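PDB 3LNO: putative uncharacterized protein from Bacillus anthracis, which is of unknown function but, as a DUF59 protein of the iron-sulfur cluster assembly family, may take part in building or handling iron-sulfur clusters. Local coordinates for residues L17-D22 and K68-T73; K12-L17 and Y36-D41; M50-I55 and Q62-V67. One frame throughout, in Å; residues are numbered along the deposited sequence.

Helix 3-16 and the turn that follows it supply the first segments of two contacts. In contact 2, residues 12-17, from the last part of that helix into the turn, meet strand 35-40, closing a loop that contains the small hairpin of strands 21-22 and 27-28 and helix 29-32. Contact 1 starts at 17-22 and reaches much further along the chain, to helix 60-74, so the two loops cross, with Leu17 shared between them. Contact 3 is a short closure between residues 50-55 and the first half of helix 60-74; it follows contact 2 in series and lies wholly within the span of contact 1. Together they tie the N-terminal helix, the three-stranded sheet and helix 60-74 into one hydrophobic interior.

Contact 1: residues L17-D22 and K68-T73; sequences LEAVID and KKVLST
Ala19 and Val70 mark the closest backbone approach, with CA atoms 7.0 Å apart, where the 3-10 turn that follows helix 3-16 comes up against the second half of helix 60-74. No hydrogen bond crosses the interface, and the contact is made by aliphatic groups. Val70 carries most of the contact on the helix side. Its isopropyl group straddles the CG2 methyl of Val20, with Val20 CG2 at 3.9 Å from Val70 CG2 and about as near to Val70 CB. Val20 places CG1 anti to its backbone N (chi1 176°), which brings CG2 in beside that N and directs it at the helix. The other Val70 branch, CG1, rests against Ala19 CB at 4.2 Å, while Val70 CG2 also lies close to the Ala19 carbonyl oxygen. Deeper in, Leu17 CD2 meets the forked end of Leu71, closest to CD2 at 3.8 Å and nearly as close to CG and CD1, so one methyl touches all three atoms of the fork. These two leucines converge through their ends, since neither CB bond points at the opposite segment. The turn is braced by the bond from Val20 N to Leu17 O (3.1 Å). On the helix, Ser72 OG donates to Lys68 O at 2.7 Å, and Ser72 N reaches the same oxygen from the other face of its carbonyl plane; Thr73 repeats the pattern on Lys69 O. Val20 also pairs through its backbone with Ile29, and Leu71 packs on Ile81 of strand 81-85. The helix here is the connection of a beta-alpha-beta crossover between the adjacent parallel strands 46-50 and 81-85, with the turn after the N-terminal helix packed against it in the alpha-beta fold of this DUF59 domain.

Contact 2: residues K12-L17 and Y36-D41; sequences KLYANL and YDVTAD
This is helix-on-sheet packing, in which Leu13, Tyr14 and Leu17 of helix 3-16 and the turn after it receive Val38 from strand 35-40, an outermost strand of the three-stranded mixed sheet. Tyr14 and Val38 lie nearest in the backbone, their CA atoms 6.7 Å apart, and the bond from CA to CB of Val38 is directed toward the helix. Its two methyls divide the work. CG1 fits against Leu13, touching both the CB at the root of that side chain and, at 4.0 Å, the CD1 methyl at its end. CG2 turns to the tyrosine and meets Tyr14 CD1 at 4.0 Å, approaching the ring at its edge and in its plane, so that neither face of the aromatic group is used by the valine. Tyr14 reaches this place with CG anti to its backbone N (chi1 -179°), which presents the CD1 edge of the ring to the valine. A looser touch, Leu17 CD1 to Val38 CG2 at 4.3 Å, completes the three-sided seat. Near the end of the helix, Asn16 ND2 donates to Lys12 O at 2.9 Å in an almost straight bond (171°), coming from above the carbonyl plane; Asn16 N binds the same oxygen from the opposite face. A polar tie also joins helix 3-16 to the strand: Ala40 N is hydrogen-bonded to Glu10 OE2. Around the contact, Tyr36 and Asp37 form a classic beta bulge opposite Thr49 of strand 46-50, Leu13 also touches Ala46 on that strand, and Leu17 also touches Val30 of helix 29-32 and Val67 and Leu71 of helix 60-74.

Contact 3: residues M50-I55 and Q62-V67; sequences MTMTSI and QIVSDV
Two selenomethionines, Met50 and Met52, converge on Ile63 at the start of the beta-alpha-beta crossover, where the chain leaves strand 46-50 and is covered by the helix that carries it to strand 81-85. They come to the isoleucine differently. The bond from CA to CB of Met50, at the strand end, is directed toward the helix, with CG in the crowded position between backbone N and carbonyl carbon (chi1 68°). Its chain crosses Ile63 obliquely, and the bend at its last torsion (chi3 -62°) carries CE onto Ile63 CG2 at 3.7 Å. The Met50 and Val67 side chains slide past each other in opposite directions, with Met50 SE 4.1 Å from Val67 CG2. The bond from CA to CB of Met52 does not aim at the helix, but bends at chi2 and chi3 bring its end in. It runs antiparallel to Ile63, its SE lying beside the far end of that side chain, 3.9 Å from Ile63 CD1. Val64 adds a marginal touch to Met52. Met50 and Val67 also touch Val83 of strand 81-85 and Ile29 of helix 29-32, and Met52 also packs on Trp87, so the junction is buried on several sides. Three methyls form a compact triangle: Ile63 CG2 lies 4.0 Å from Met52 CE, and the two selenomethionine methyls, Met50 CE and Met52 CE, are themselves 3.9 Å apart.

Contact 1: residues L17-D22 and K68-T73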
ATOM      1  N   LEU A  17       2.128   3.362   4.782  1.00 20.89           N
ATOM      2  CA  LEU A  17       2.450   2.291   3.839  1.00 18.90           C
ATOM      3  C   LEU A  17       3.765   2.581   3.093  1.00 25.25           C
ATOM      4  O   LEU A  17       4.309   1.715   2.400  1.00 26.11           O
ATOM      5  CB  LEU A  17       1.290   2.089   2.865  1.00 20.37           C
ATOM      6  CG  LEU A  17       0.017   1.481   3.481  1.00 25.28           C
ATOM      7  CD1 LEU A  17      -1.062   1.364   2.405  1.00 21.60           C
ATOM      8  CD2 LEU A  17       0.333   0.074   4.071  1.00 24.50           C
ATOM      9  N   GLU A  18       4.307   3.780   3.261  1.00 24.09           N
ATOM     10  CA  GLU A  18       5.646   4.049   2.712  1.00 26.89           C
ATOM     11  C   GLU A  18       6.728   3.250   3.399  1.00 27.11           C
ATOM     12  O   GLU A  18       7.859   3.209   2.915  1.00 28.04           O
ATOM     13  CB  GLU A  18       6.026   5.520   2.811  1.00 28.27           C
ATOM     14  CG  GLU A  18       5.217   6.376   1.889  1.00 38.63           C
ATOM     15  CD  GLU A  18       5.578   7.827   2.002  1.00 56.57           C
ATOM     16  OE1 GLU A  18       5.581   8.371   3.133  1.00 60.79           O
ATOM     17  OE2 GLU A  18       5.860   8.420   0.943  1.00 70.07           O
ATOM     18  N   ALA A  19       6.411   2.637   4.534  1.00 29.26           N
ATOM     19  CA  ALA A  19       7.398   1.810   5.228  1.00 28.46           C
ATOM     20  C   ALA A  19       7.354   0.374   4.756  1.00 31.66           C
ATOM     21  O   ALA A  19       8.054  -0.469   5.308  1.00 34.45           O
ATOM     22  CB  ALA A  19       7.185   1.871   6.735  1.00 28.70           C
ATOM     23  N   VAL A  20       6.504   0.070   3.774  1.00 25.40           N
ATOM     24  CA  VAL A  20       6.429  -1.299   3.213  1.00 20.51           C
ATOM     25  C   VAL A  20       7.159  -1.315   1.867  1.00 25.84           C
ATOM     26  O   VAL A  20       6.751  -0.634   0.920  1.00 24.69           O
ATOM     27  CB  VAL A  20       4.955  -1.739   2.974  1.00 36.75           C
ATOM     28  CG1 VAL A  20       4.903  -3.102   2.300  1.00 30.90           C
ATOM     29  CG2 VAL A  20       4.118  -1.703   4.288  1.00 25.92           C
ATOM     30  N   ILE A  21       8.248  -2.071   1.783  1.00 30.45           N
ATOM     31  CA  ILE A  21       9.098  -2.078   0.596  1.00 31.39           C
ATOM     32  C   ILE A  21       8.816  -3.276  -0.313  1.00 36.10           C
ATOM     33  O   ILE A  21       8.648  -4.397   0.169  1.00 37.65           O
ATOM     34  CB  ILE A  21      10.596  -2.120   1.002  1.00 32.47           C
ATOM     35  CG1 ILE A  21      10.864  -1.173   2.182  1.00 35.30           C
ATOM     36  CG2 ILE A  21      11.485  -1.730  -0.160  1.00 35.16           C
ATOM     37  CD1 ILE A  21      10.414   0.246   1.913  1.00 37.68           C
ATOM     38  N   ASP A  22       8.778  -3.061  -1.627  1.00 34.30           N
ATOM     39  CA  ASP A  22       8.867  -4.206  -2.551  1.00 39.20           C
ATOM     40  C   ASP A  22      10.327  -4.655  -2.648  1.00 40.02           C
ATOM     41  O   ASP A  22      11.143  -3.949  -3.222  1.00 40.45           O
ATOM     42  CB  ASP A  22       8.329  -3.858  -3.941  1.00 46.30           C
ATOM     43  CG  ASP A  22       8.423  -5.043  -4.926  1.00 55.98           C
ATOM     44  OD1 ASP A  22       7.842  -4.969  -6.025  1.00 57.34           O
ATOM     45  OD2 ASP A  22       9.060  -6.062  -4.595  1.00 61.48           O
ATOM     46  N   LYS A  68       0.225  -5.659   7.141  1.00 26.07           N
ATOM     47  CA  LYS A  68      -0.434  -5.824   8.440  1.00 26.76           C
ATOM     48  C   LYS A  68       0.473  -5.474   9.609  1.00 24.96           C
ATOM     49  O   LYS A  68       0.072  -4.787  10.534  1.00 29.93           O
ATOM     50  CB  LYS A  68      -1.003  -7.232   8.595  1.00 30.19           C
ATOM     51  CG  LYS A  68      -2.034  -7.551   7.519  1.00 33.57           C
ATOM     52  CD  LYS A  68      -2.707  -8.886   7.786  1.00 36.31           C
ATOM     53  CE  LYS A  68      -4.037  -9.000   7.039  1.00 33.91           C
ATOM     54  NZ  LYS A  68      -4.773 -10.193   7.529  1.00 36.99           N
ATOM     55  N   LYS A  69       1.707  -5.927   9.565  1.00 28.96           N
ATOM     56  CA  LYS A  69       2.642  -5.580  10.623  1.00 28.22           C
ATOM     57  C   LYS A  69       2.867  -4.073  10.688  1.00 27.66           C
ATOM     58  O   LYS A  69       2.854  -3.465  11.778  1.00 29.66           O
ATOM     59  CB  LYS A  69       3.973  -6.290  10.393  1.00 43.59           C
ATOM     60  CG  LYS A  69       5.029  -5.951  11.439  1.00 59.03           C
ATOM     61  CD  LYS A  69       6.168  -6.987  11.484  1.00 74.35           C
ATOM     62  CE  LYS A  69       7.159  -6.820  10.325  1.00 83.55           C
ATOM     63  NZ  LYS A  69       8.388  -7.671  10.503  1.00 87.77           N
ATOM     64  N   VAL A  70       3.085  -3.447   9.535  1.00 27.28           N
ATOM     65  CA  VAL A  70       3.452  -2.032   9.570  1.00 27.12           C
ATOM     66  C   VAL A  70       2.279  -1.223  10.120  1.00 28.59           C
ATOM     67  O   VAL A  70       2.441  -0.389  11.010  1.00 29.42           O
ATOM     68  CB  VAL A  70       3.895  -1.512   8.190  1.00 31.38           C
ATOM     69  CG1 VAL A  70       3.668   0.020   8.085  1.00 22.88           C
ATOM     70  CG2 VAL A  70       5.361  -1.880   7.938  1.00 32.45           C
ATOM     71  N   LEU A  71       1.083  -1.482   9.610  1.00 25.91           N
ATOM     72  CA  LEU A  71      -0.048  -0.667  10.039  1.00 29.29           C
ATOM     73  C   LEU A  71      -0.402  -0.944  11.504  1.00 29.17           C
ATOM     74  O   LEU A  71      -0.634  -0.005  12.264  1.00 29.82           O
ATOM     75  CB  LEU A  71      -1.248  -0.851   9.117  1.00 25.93           C
ATOM     76  CG  LEU A  71      -1.030  -0.396   7.682  1.00 25.69           C
ATOM     77  CD1 LEU A  71      -2.307  -0.574   6.891  1.00 28.84           C
ATOM     78  CD2 LEU A  71      -0.571   1.095   7.627  1.00 21.55           C
ATOM     79  N   SER A  72      -0.397  -2.215  11.923  1.00 23.64           N
ATOM     80  CA  SER A  72      -0.788  -2.514  13.295  1.00 22.99           C
ATOM     81  C   SER A  72       0.239  -1.946  14.265  1.00 32.75           C
ATOM     82  O   SER A  72      -0.094  -1.482  15.357  1.00 35.38           O
ATOM     83  CB  SER A  72      -0.961  -4.022  13.519  1.00 28.84           C
ATOM     84  OG  SER A  72       0.254  -4.724  13.277  1.00 30.81           O
ATOM     85  N   THR A  73       1.498  -1.974  13.860  1.00 32.44           N
ATOM     86  CA  THR A  73       2.553  -1.448  14.711  1.00 33.43           C
ATOM     87  C   THR A  73       2.601   0.081  14.701  1.00 38.74           C
ATOM     88  O   THR A  73       2.680   0.714  15.751  1.00 34.36           O
ATOM     89  CB  THR A  73       3.908  -1.982  14.265  1.00 38.29           C
ATOM     90  OG1 THR A  73       3.854  -3.417  14.269  1.00 38.14           O
ATOM     91  CG2 THR A  73       5.001  -1.485  15.195  1.00 40.61           C
TER

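Contact 2: residues K12-L17 and Y36-D41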
ATOM      1  N   LYS A  12      -3.673   8.965   6.864  1.00 29.49           N
ATOM      2  CA  LYS A  12      -2.627   8.533   7.789  1.00 28.83           C
ATOM      3  C   LYS A  12      -2.200   7.092   7.497  1.00 25.48           C
ATOM      4  O   LYS A  12      -1.012   6.775   7.444  1.00 28.04           O
ATOM      5  CB  LYS A  12      -3.132   8.646   9.228  1.00 23.37           C
ATOM      6  CG  LYS A  12      -2.118   8.159  10.258  1.00 29.58           C
ATOM      7  CD  LYS A  12      -2.717   8.227  11.653  1.00 33.31           C
ATOM      8  CE  LYS A  12      -1.624   8.305  12.722  1.00 39.62           C
ATOM      9  NZ  LYS A  12      -2.193   8.276  14.116  1.00 42.80           N
ATOM     10  N   LEU A  13      -3.167   6.213   7.265  1.00 23.20           N
ATOM     11  CA  LEU A  13      -2.827   4.835   6.933  1.00 25.03           C
ATOM     12  C   LEU A  13      -1.996   4.777   5.664  1.00 27.63           C
ATOM     13  O   LEU A  13      -1.035   4.009   5.577  1.00 21.81           O
ATOM     14  CB  LEU A  13      -4.079   3.970   6.773  1.00 20.01           C
ATOM     15  CG  LEU A  13      -4.935   3.675   8.010  1.00 26.33           C
ATOM     16  CD1 LEU A  13      -6.194   2.921   7.582  1.00 26.92           C
ATOM     17  CD2 LEU A  13      -4.172   2.842   8.997  1.00 22.01           C
ATOM     18  N   TYR A  14      -2.374   5.562   4.661  1.00 23.08           N
ATOM     19  CA  TYR A  14      -1.686   5.481   3.365  1.00 22.69           C
ATOM     20  C   TYR A  14      -0.232   5.941   3.496  1.00 22.45           C
ATOM     21  O   TYR A  14       0.674   5.326   2.938  1.00 21.07           O
ATOM     22  CB  TYR A  14      -2.441   6.323   2.321  1.00 22.03           C
ATOM     23  CG  TYR A  14      -1.885   6.329   0.919  1.00 20.70           C
ATOM     24  CD1 TYR A  14      -2.303   5.391  -0.020  1.00 26.17           C
ATOM     25  CD2 TYR A  14      -0.950   7.296   0.518  1.00 23.61           C
ATOM     26  CE1 TYR A  14      -1.817   5.396  -1.304  1.00 27.91           C
ATOM     27  CE2 TYR A  14      -0.431   7.295  -0.771  1.00 23.73           C
ATOM     28  CZ  TYR A  14      -0.886   6.363  -1.677  1.00 29.24           C
ATOM     29  OH  TYR A  14      -0.395   6.378  -2.956  1.00 32.17           O
ATOM     30  N   ALA A  15      -0.015   7.008   4.254  1.00 23.15           N
ATOM     31  CA  ALA A  15       1.339   7.539   4.461  1.00 26.11           C
ATOM     32  C   ALA A  15       2.215   6.501   5.157  1.00 27.56           C
ATOM     33  O   ALA A  15       3.403   6.372   4.873  1.00 27.64           O
ATOM     34  CB  ALA A  15       1.306   8.888   5.315  1.00 19.17           C
ATOM     35  N   ASN A  16       1.632   5.739   6.066  1.00 24.93           N
ATOM     36  CA  ASN A  16       2.443   4.748   6.772  1.00 26.27           C
ATOM     37  C   ASN A  16       2.846   3.558   5.889  1.00 23.78           C
ATOM     38  O   ASN A  16       3.793   2.838   6.199  1.00 24.99           O
ATOM     39  CB  ASN A  16       1.741   4.294   8.050  1.00 23.41           C
ATOM     40  CG  ASN A  16       2.012   5.235   9.195  1.00 26.81           C
ATOM     41  OD1 ASN A  16       2.993   5.069   9.924  1.00 28.39           O
ATOM     42  ND2 ASN A  16       1.158   6.255   9.345  1.00 27.47           N
ATOM     43  N   LEU A  17       2.128   3.362   4.782  1.00 20.89           N
ATOM     44  CA  LEU A  17       2.450   2.291   3.839  1.00 18.90           C
ATOM     45  C   LEU A  17       3.765   2.581   3.093  1.00 25.25           C
ATOM     46  O   LEU A  17       4.309   1.715   2.400  1.00 26.11           O
ATOM     47  CB  LEU A  17       1.290   2.089   2.865  1.00 20.37           C
ATOM     48  CG  LEU A  17       0.017   1.481   3.481  1.00 25.28           C
ATOM     49  CD1 LEU A  17      -1.062   1.364   2.405  1.00 21.60           C
ATOM     50  CD2 LEU A  17       0.333   0.074   4.071  1.00 24.50           C
ATOM     51  N   TYR A  36      -4.055   0.924  -4.560  1.00 27.70           N
ATOM     52  CA  TYR A  36      -5.204   1.488  -5.297  1.00 28.92           C
ATOM     53  C   TYR A  36      -6.243   2.172  -4.414  1.00 27.56           C
ATOM     54  O   TYR A  36      -6.907   3.105  -4.826  1.00 27.69           O
ATOM     55  CB  TYR A  36      -5.913   0.381  -6.089  1.00 23.78           C
ATOM     56  CG  TYR A  36      -5.146  -0.111  -7.272  1.00 25.55           C
ATOM     57  CD1 TYR A  36      -3.964   0.509  -7.651  1.00 23.68           C
ATOM     58  CD2 TYR A  36      -5.601  -1.207  -8.020  1.00 27.86           C
ATOM     59  CE1 TYR A  36      -3.240   0.073  -8.750  1.00 25.04           C
ATOM     60  CE2 TYR A  36      -4.901  -1.649  -9.125  1.00 23.97           C
ATOM     61  CZ  TYR A  36      -3.722  -0.980  -9.485  1.00 25.99           C
ATOM     62  OH  TYR A  36      -3.022  -1.364 -10.570  1.00 26.56           O
ATOM     63  N   ASP A  37      -6.416   1.703  -3.188  1.00 24.49           N
ATOM     64  CA  ASP A  37      -7.479   2.296  -2.369  1.00 20.32           C
ATOM     65  C   ASP A  37      -7.224   1.995  -0.919  1.00 25.13           C
ATOM     66  O   ASP A  37      -6.833   0.882  -0.586  1.00 20.66           O
ATOM     67  CB  ASP A  37      -8.844   1.710  -2.773  1.00 27.00           C
ATOM     68  CG  ASP A  37     -10.010   2.452  -2.143  1.00 41.21           C
ATOM     69  OD1 ASP A  37      -9.894   3.662  -1.826  1.00 33.37           O
ATOM     70  OD2 ASP A  37     -11.069   1.820  -1.986  1.00 57.86           O
ATOM     71  N   VAL A  38      -7.443   2.978  -0.049  1.00 23.11           N
ATOM     72  CA  VAL A  38      -7.478   2.681   1.370  1.00 24.86           C
ATOM     73  C   VAL A  38      -8.797   3.222   1.883  1.00 26.07           C
ATOM     74  O   VAL A  38      -9.094   4.405   1.689  1.00 25.04           O
ATOM     75  CB  VAL A  38      -6.311   3.398   2.107  1.00 28.86           C
ATOM     76  CG1 VAL A  38      -6.395   3.172   3.611  1.00 24.66           C
ATOM     77  CG2 VAL A  38      -4.967   2.934   1.556  1.00 23.72           C
ATOM     78  N   THR A  39      -9.609   2.389   2.525  1.00 21.09           N
ATOM     79  CA  THR A  39     -10.823   2.916   3.111  1.00 28.67           C
ATOM     80  C   THR A  39     -10.940   2.457   4.560  1.00 35.00           C
ATOM     81  O   THR A  39     -10.529   1.356   4.909  1.00 32.53           O
ATOM     82  CB  THR A  39     -12.072   2.477   2.360  1.00 36.87           C
ATOM     83  OG1 THR A  39     -12.239   1.075   2.552  1.00 49.54           O
ATOM     84  CG2 THR A  39     -11.961   2.782   0.853  1.00 30.00           C
ATOM     85  N   ALA A  40     -11.524   3.301   5.406  1.00 32.32           N
ATOM     86  CA  ALA A  40     -11.642   2.977   6.823  1.00 28.90           C
ATOM     87  C   ALA A  40     -13.055   3.292   7.245  1.00 30.53           C
ATOM     88  O   ALA A  40     -13.605   4.320   6.844  1.00 29.78           O
ATOM     89  CB  ALA A  40     -10.667   3.817   7.632  1.00 28.91           C
ATOM     90  N   ASP A  41     -13.645   2.445   8.074  1.00 34.55           N
ATOM     91  CA  ASP A  41     -15.003   2.708   8.532  1.00 39.97           C
ATOM     92  C   ASP A  41     -14.998   3.489   9.841  1.00 43.05           C
ATOM     93  O   ASP A  41     -13.938   3.920  10.314  1.00 42.68           O
ATOM     94  CB  ASP A  41     -15.854   1.426   8.607  1.00 41.00           C
ATOM     95  CG  ASP A  41     -15.447   0.484   9.740  1.00 42.35           C
ATOM     96  OD1 ASP A  41     -14.577   0.818  10.572  1.00 43.22           O
ATOM     97  OD2 ASP A  41     -16.012  -0.629   9.791  1.00 52.03           O
TER

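Contact 3: residues M50-I55 and Q62-V67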
HETATM    1  N   MSE A  50      -4.798  -3.407  -3.203  1.00 27.06           N
HETATM    2  CA  MSE A  50      -3.548  -3.194  -3.896  1.00 28.10           C
HETATM    3  C   MSE A  50      -3.331  -4.271  -4.943  1.00 26.88           C
HETATM    4  O   MSE A  50      -4.075  -5.264  -5.010  1.00 26.87           O
HETATM    5  CB  MSE A  50      -2.397  -3.192  -2.890  1.00 22.52           C
HETATM    6  CG  MSE A  50      -2.152  -4.552  -2.246  1.00 23.72           C
HETATM    7 SE   MSE A  50      -0.697  -4.418  -0.916  0.74 32.36          SE
HETATM    8  CE  MSE A  50       0.798  -3.864  -2.065  1.00 21.99           C
ATOM      9  N   THR A  51      -2.327  -4.058  -5.781  1.00 25.76           N
ATOM     10  CA  THR A  51      -1.930  -5.080  -6.745  1.00 30.09           C
ATOM     11  C   THR A  51      -0.438  -5.380  -6.581  1.00 27.70           C
ATOM     12  O   THR A  51       0.183  -4.883  -5.649  1.00 31.86           O
ATOM     13  CB  THR A  51      -2.263  -4.650  -8.165  1.00 30.63           C
ATOM     14  OG1 THR A  51      -2.128  -5.781  -9.027  1.00 31.71           O
ATOM     15  CG2 THR A  51      -1.321  -3.535  -8.634  1.00 25.91           C
HETATM   16  N   MSE A  52       0.129  -6.226  -7.437  1.00 33.17           N
HETATM   17  CA  MSE A  52       1.572  -6.489  -7.417  1.00 32.15           C
HETATM   18  C   MSE A  52       2.143  -6.075  -8.760  1.00 38.46           C
HETATM   19  O   MSE A  52       1.387  -5.762  -9.684  1.00 38.89           O
HETATM   20  CB  MSE A  52       1.840  -7.966  -7.197  1.00 36.81           C
HETATM   21  CG  MSE A  52       1.259  -8.482  -5.894  1.00 36.15           C
HETATM   22 SE   MSE A  52       2.352  -7.810  -4.439  0.64 41.57          SE
HETATM   23  CE  MSE A  52       0.901  -7.579  -3.143  1.00 42.53           C
ATOM     24  N   THR A  53       3.461  -6.080  -8.897  1.00 32.61           N
ATOM     25  CA  THR A  53       4.042  -5.696 -10.182  1.00 40.11           C
ATOM     26  C   THR A  53       3.720  -6.671 -11.325  1.00 45.06           C
ATOM     27  O   THR A  53       3.756  -6.291 -12.489  1.00 46.88           O
ATOM     28  CB  THR A  53       5.553  -5.480 -10.088  1.00 43.03           C
ATOM     29  OG1 THR A  53       6.180  -6.669  -9.586  1.00 53.71           O
ATOM     30  CG2 THR A  53       5.845  -4.339  -9.160  1.00 44.57           C
ATOM     31  N   SER A  54       3.406  -7.918 -10.980  1.00 45.62           N
ATOM     32  CA  SER A  54       3.120  -8.984 -11.951  1.00 50.16           C
ATOM     33  C   SER A  54       2.358 -10.091 -11.239  1.00 51.37           C
ATOM     34  O   SER A  54       2.596 -10.338 -10.052  1.00 46.69           O
ATOM     35  CB  SER A  54       4.418  -9.584 -12.517  1.00 47.40           C
ATOM     36  OG  SER A  54       5.233 -10.109 -11.466  1.00 46.42           O
ATOM     37  N   ILE A  55       1.453 -10.756 -11.951  1.00 53.32           N
ATOM     38  CA  ILE A  55       0.740 -11.893 -11.383  1.00 57.87           C
ATOM     39  C   ILE A  55       1.727 -12.907 -10.807  1.00 56.81           C
ATOM     40  O   ILE A  55       1.462 -13.529  -9.774  1.00 50.68           O
ATOM     41  CB  ILE A  55      -0.147 -12.598 -12.416  1.00 66.57           C
ATOM     42  CG1 ILE A  55      -1.236 -11.652 -12.914  1.00 71.75           C
ATOM     43  CG2 ILE A  55      -0.811 -13.816 -11.790  1.00 68.71           C
ATOM     44  CD1 ILE A  55      -2.523 -11.789 -12.143  1.00 74.78           C
ATOM     45  N   GLN A  62       4.815 -11.986   1.363  1.00 42.00           N
ATOM     46  CA  GLN A  62       5.589 -11.156   2.278  1.00 42.35           C
ATOM     47  C   GLN A  62       5.114  -9.695   2.302  1.00 40.63           C
ATOM     48  O   GLN A  62       5.138  -9.045   3.342  1.00 38.89           O
ATOM     49  CB  GLN A  62       7.071 -11.220   1.929  1.00 48.56           C
ATOM     50  CG  GLN A  62       7.946 -10.469   2.915  1.00 59.69           C
ATOM     51  CD  GLN A  62       9.398 -10.429   2.489  1.00 77.47           C
ATOM     52  OE1 GLN A  62       9.889 -11.348   1.822  1.00 82.86           O
ATOM     53  NE2 GLN A  62      10.099  -9.364   2.876  1.00 83.40           N
ATOM     54  N   ILE A  63       4.680  -9.177   1.158  1.00 40.83           N
ATOM     55  CA  ILE A  63       4.224  -7.791   1.103  1.00 37.19           C
ATOM     56  C   ILE A  63       2.957  -7.606   1.939  1.00 33.42           C
ATOM     57  O   ILE A  63       2.885  -6.720   2.790  1.00 34.79           O
ATOM     58  CB  ILE A  63       4.115  -7.290  -0.363  1.00 42.45           C
ATOM     59  CG1 ILE A  63       5.521  -7.135  -0.951  1.00 42.59           C
ATOM     60  CG2 ILE A  63       3.360  -5.971  -0.439  1.00 44.34           C
ATOM     61  CD1 ILE A  63       5.560  -6.805  -2.440  1.00 42.75           C
ATOM     62  N   VAL A  64       1.993  -8.503   1.760  1.00 33.39           N
ATOM     63  CA  VAL A  64       0.773  -8.454   2.533  1.00 31.32           C
ATOM     64  C   VAL A  64       0.961  -8.556   4.052  1.00 35.43           C
ATOM     65  O   VAL A  64       0.367  -7.774   4.807  1.00 32.38           O
ATOM     66  CB  VAL A  64      -0.193  -9.552   2.110  1.00 42.20           C
ATOM     67  CG1 VAL A  64      -1.337  -9.645   3.125  1.00 39.10           C
ATOM     68  CG2 VAL A  64      -0.704  -9.282   0.688  1.00 45.92           C
ATOM     69  N   SER A  65       1.746  -9.526   4.525  1.00 35.83           N
ATOM     70  CA  SER A  65       2.001  -9.581   5.968  1.00 40.44           C
ATOM     71  C   SER A  65       2.762  -8.328   6.451  1.00 35.29           C
ATOM     72  O   SER A  65       2.546  -7.844   7.566  1.00 33.49           O
ATOM     73  CB  SER A  65       2.699 -10.891   6.407  1.00 47.60           C
ATOM     74  OG  SER A  65       3.805 -11.189   5.585  1.00 53.03           O
ATOM     75  N   ASP A  66       3.632  -7.789   5.601  1.00 34.51           N
ATOM     76  CA  ASP A  66       4.322  -6.544   5.933  1.00 33.49           C
ATOM     77  C   ASP A  66       3.341  -5.362   6.082  1.00 29.70           C
ATOM     78  O   ASP A  66       3.471  -4.536   6.989  1.00 27.72           O
ATOM     79  CB  ASP A  66       5.371  -6.237   4.880  1.00 44.03           C
ATOM     80  CG  ASP A  66       6.764  -6.246   5.443  1.00 69.00           C
ATOM     81  OD1 ASP A  66       7.207  -7.320   5.918  1.00 73.86           O
ATOM     82  OD2 ASP A  66       7.414  -5.171   5.419  1.00 80.80           O
ATOM     83  N   VAL A  67       2.332  -5.308   5.218  1.00 28.18           N
ATOM     84  CA  VAL A  67       1.269  -4.322   5.369  1.00 21.56           C
ATOM     85  C   VAL A  67       0.604  -4.444   6.745  1.00 24.35           C
ATOM     86  O   VAL A  67       0.465  -3.457   7.468  1.00 25.34           O
ATOM     87  CB  VAL A  67       0.198  -4.428   4.231  1.00 26.98           C
ATOM     88  CG1 VAL A  67      -1.017  -3.620   4.575  1.00 25.06           C
ATOM     89  CG2 VAL A  67       0.750  -3.917   2.901  1.00 28.80           C
TER